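Local coordinates for succinate-semialdehyde dehydrogenase (Synechococcus sp., PDB 4ITA), which probably oxidises succinic semialdehyde to succinate with NADP+ as cofactor, as a member of the aldehyde dehydrogenase family, at residues V238-A243 with F370-L375. Sequence-based numbering, arbitrary orientation.
Sequences VVFPSA and FTVKDL. With EDO (1,2-ethanediol), chain L.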
ATOM      1  N   VAL A 238      -3.608  27.220 -11.698  1.00  7.20           N
ATOM      2  CA  VAL A 238      -4.844  27.965 -11.889  1.00  6.86           C
ATOM      3  C   VAL A 238      -4.670  29.378 -11.371  1.00  7.34           C
ATOM      4  O   VAL A 238      -4.231  29.574 -10.241  1.00  8.04           O
ATOM      5  CB  VAL A 238      -6.012  27.282 -11.148  1.00  7.05           C
ATOM      6  CG1 VAL A 238      -7.309  27.990 -11.478  1.00  8.24           C
ATOM      7  CG2 VAL A 238      -6.119  25.799 -11.529  1.00  8.19           C
ATOM      8  N   VAL A 239      -4.995  30.365 -12.203  1.00  7.17           N
ATOM      9  CA  VAL A 239      -4.817  31.760 -11.821  1.00  8.56           C
ATOM     10  C   VAL A 239      -6.132  32.517 -11.904  1.00  7.60           C
ATOM     11  O   VAL A 239      -6.721  32.633 -12.975  1.00  8.33           O
ATOM     12  CB  VAL A 239      -3.752  32.457 -12.691  1.00  7.51           C
ATOM     13  CG1 VAL A 239      -3.505  33.879 -12.192  1.00  9.73           C
ATOM     14  CG2 VAL A 239      -2.452  31.662 -12.675  1.00  8.70           C
ATOM     15  N   PHE A 240      -6.586  33.027 -10.765  1.00  7.76           N
ATOM     16  CA  PHE A 240      -7.888  33.685 -10.683  1.00  8.73           C
ATOM     17  C   PHE A 240      -7.764  35.205 -10.475  1.00  9.91           C
ATOM     18  O   PHE A 240      -6.667  35.708 -10.224  1.00 10.38           O
ATOM     19  CB  PHE A 240      -8.775  32.966  -9.647  1.00  8.86           C
ATOM     20  CG  PHE A 240      -9.776  32.042 -10.277  1.00  7.34           C
ATOM     21  CD1 PHE A 240      -9.388  31.195 -11.309  1.00  7.76           C
ATOM     22  CD2 PHE A 240     -11.099  32.029  -9.868  1.00  8.85           C
ATOM     23  CE1 PHE A 240     -10.296  30.353 -11.913  1.00  9.11           C
ATOM     24  CE2 PHE A 240     -12.016  31.183 -10.475  1.00 10.06           C
ATOM     25  CZ  PHE A 240     -11.617  30.347 -11.500  1.00  9.79           C
ATOM     26  N   PRO A 241      -8.880  35.947 -10.619  1.00  9.95           N
ATOM     27  CA  PRO A 241      -8.749  37.410 -10.713  1.00 10.46           C
ATOM     28  C   PRO A 241      -8.153  38.135  -9.500  1.00 10.63           C
ATOM     29  O   PRO A 241      -7.599  39.223  -9.675  1.00 11.72           O
ATOM     30  CB  PRO A 241     -10.189  37.869 -10.963  1.00 12.90           C
ATOM     31  CG  PRO A 241     -10.839  36.701 -11.634  1.00 12.37           C
ATOM     32  CD  PRO A 241     -10.250  35.505 -10.948  1.00  9.76           C
ATOM     33  N   SER A 242      -8.242  37.558  -8.307  1.00  9.00           N
ATOM     34  CA  SER A 242      -7.689  38.212  -7.126  1.00 11.21           C
ATOM     35  C   SER A 242      -6.231  37.849  -6.872  1.00 10.50           C
ATOM     36  O   SER A 242      -5.650  38.262  -5.872  1.00 12.17           O
ATOM     37  CB  SER A 242      -8.518  37.892  -5.885  1.00 10.23           C
ATOM     38  OG  SER A 242      -8.468  36.510  -5.575  1.00 11.50           O
ATOM     39  N   ALA A 243      -5.634  37.079  -7.776  1.00 10.15           N
ATOM     40  CA  ALA A 243      -4.236  36.677  -7.613  1.00 11.23           C
ATOM     41  C   ALA A 243      -3.249  37.836  -7.753  1.00 12.70           C
ATOM     42  O   ALA A 243      -3.529  38.817  -8.440  1.00 13.45           O
ATOM     43  CB  ALA A 243      -3.892  35.590  -8.614  1.00 10.04           C
ATOM     44  N   PHE A 370      -4.996  27.515 -21.089  1.00  8.34           N
ATOM     45  CA  PHE A 370      -6.443  27.457 -21.242  1.00  9.12           C
ATOM     46  C   PHE A 370      -7.079  28.665 -20.581  1.00  8.47           C
ATOM     47  O   PHE A 370      -6.529  29.219 -19.633  1.00  9.79           O
ATOM     48  CB  PHE A 370      -6.982  26.205 -20.550  1.00  9.59           C
ATOM     49  CG  PHE A 370      -6.306  24.946 -20.982  1.00  8.53           C
ATOM     50  CD1 PHE A 370      -6.813  24.202 -22.035  1.00  9.77           C
ATOM     51  CD2 PHE A 370      -5.145  24.512 -20.350  1.00  8.40           C
ATOM     52  CE1 PHE A 370      -6.183  23.042 -22.443  1.00 10.74           C
ATOM     53  CE2 PHE A 370      -4.504  23.358 -20.759  1.00  9.66           C
ATOM     54  CZ  PHE A 370      -5.020  22.621 -21.806  1.00  9.24           C
ATOM     55  N   THR A 371      -8.252  29.060 -21.073  1.00 10.41           N
ATOM     56  CA  THR A 371      -9.023  30.119 -20.430  1.00 10.82           C
ATOM     57  C   THR A 371     -10.346  29.556 -19.917  1.00 11.14           C
ATOM     58  O   THR A 371     -10.982  28.737 -20.591  1.00 13.69           O
ATOM     59  CB  THR A 371      -9.279  31.294 -21.393  1.00 12.57           C
ATOM     60  OG1 THR A 371      -8.026  31.838 -21.831  1.00 15.59           O
ATOM     61  CG2 THR A 371     -10.071  32.396 -20.719  1.00 15.91           C
ATOM     62  N   VAL A 372     -10.743  29.977 -18.719  1.00  9.01           N
ATOM     63  CA  VAL A 372     -12.008  29.543 -18.126  1.00 11.52           C
ATOM     64  C   VAL A 372     -12.806  30.742 -17.614  1.00 11.22           C
ATOM     65  O   VAL A 372     -12.255  31.825 -17.419  1.00 10.76           O
ATOM     66  CB  VAL A 372     -11.800  28.497 -17.002  1.00 10.80           C
ATOM     67  CG1 VAL A 372     -11.168  27.228 -17.563  1.00 12.57           C
ATOM     68  CG2 VAL A 372     -10.938  29.065 -15.900  1.00  9.34           C
ATOM     69  N   LYS A 373     -14.103  30.536 -17.390  1.00 11.57           N
ATOM     70  CA  LYS A 373     -15.010  31.632 -17.062  1.00 12.54           C
ATOM     71  C   LYS A 373     -15.364  31.743 -15.587  1.00 11.74           C
ATOM     72  O   LYS A 373     -15.800  32.800 -15.127  1.00 14.06           O
ATOM     73  CB  LYS A 373     -16.313  31.501 -17.854  1.00 16.09           C
ATOM     74  CG  LYS A 373     -16.204  31.847 -19.318  1.00 25.74           C
ATOM     75  CD  LYS A 373     -17.557  31.690 -19.988  1.00 32.12           C
ATOM     76  CE  LYS A 373     -17.439  31.781 -21.500  1.00 37.36           C
ATOM     77  NZ  LYS A 373     -16.847  33.077 -21.925  1.00 34.45           N
ATOM     78  N   ASP A 374     -15.214  30.649 -14.850  1.00 10.19           N
ATOM     79  CA  ASP A 374     -15.583  30.642 -13.441  1.00 11.34           C
ATOM     80  C   ASP A 374     -14.917  29.496 -12.698  1.00 10.33           C
ATOM     81  O   ASP A 374     -14.208  28.676 -13.293  1.00  8.99           O
ATOM     82  CB  ASP A 374     -17.119  30.617 -13.255  1.00 11.10           C
ATOM     83  CG  ASP A 374     -17.792  29.426 -13.919  1.00 14.97           C
ATOM     84  OD1 ASP A 374     -17.173  28.352 -14.060  1.00 13.55           O
ATOM     85  OD2 ASP A 374     -18.980  29.552 -14.286  1.00 16.54           O
ATOM     86  N   LEU A 375     -15.174  29.443 -11.400  1.00 10.01           N
ATOM     87  CA  LEU A 375     -14.578  28.456 -10.516  1.00 10.83           C
ATOM     88  C   LEU A 375     -14.927  27.006 -10.885  1.00 11.19           C
ATOM     89  O   LEU A 375     -14.044  26.141 -10.916  1.00  9.49           O
ATOM     90  CB  LEU A 375     -15.005  28.772  -9.083  1.00 11.17           C
ATOM     91  CG  LEU A 375     -14.406  27.930  -7.967  1.00 12.35           C
ATOM     92  CD1 LEU A 375     -12.905  27.978  -8.034  1.00 15.20           C
ATOM     93  CD2 LEU A 375     -14.885  28.452  -6.629  1.00 15.80           C
TER
HETATM   94  C1  EDO L 510     -21.884  28.075 -13.037  1.00 19.38           C
HETATM   95  O1  EDO L 510     -20.475  27.817 -13.006  1.00 25.26           O
HETATM   96  C2  EDO L 510     -22.566  27.126 -12.066  1.00 21.63           C
HETATM   97  O2  EDO L 510     -22.086  25.795 -12.296  1.00 25.48           O
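Phe240 reaches the start of helix 375-383 with the far edge of its ring, a worked example of how one aromatic side chain can bridge two strand ends that share no hydrogen bond. Its CZ lies 3.6 Å from the carbonyl oxygen of Asp374, which sits in the ring plane and faces the C-H rim, probably slightly positive. CZ is equally close to CA of Leu375, at 3.6 Å. Beside it, CE2 comes within 4.1 Å of both CB and CD1 of Leu375, whose CG stands anti to the backbone N (chi1 -175°); with chi2 near 55°, CD1 lies off the ring plane, on one side of CE2. On the strand side, CE1 meets CG2 of Val372 obliquely at 4.2 Å.

Asp374 is the N-cap of helix 375-383: its OD1 accepts a hydrogen bond from the backbone N of Gln377, while OD2 takes one of 2.6 Å from O1 of a 1,2-ethanediol, probably a crystallisation additive. On the other segment, a type I turn closed by Ala243 N to Phe240 O (3.0 Å) follows directly after the strand. Were Phe240 an alanine, Val372 and Leu375 would probably lose the ring they share, and a gap would be likely to open beside the first turn of the helix.

The ring also makes edge-to-face contacts with His273 and Phe404. Strands 235-239 and 366-372 run parallel in the seven-stranded sheet of what is, by the family's architecture, the catalytic domain, with strand 267-273 between them, and Phe240 fills the space past their ends, between helices 375-383 and 398-407.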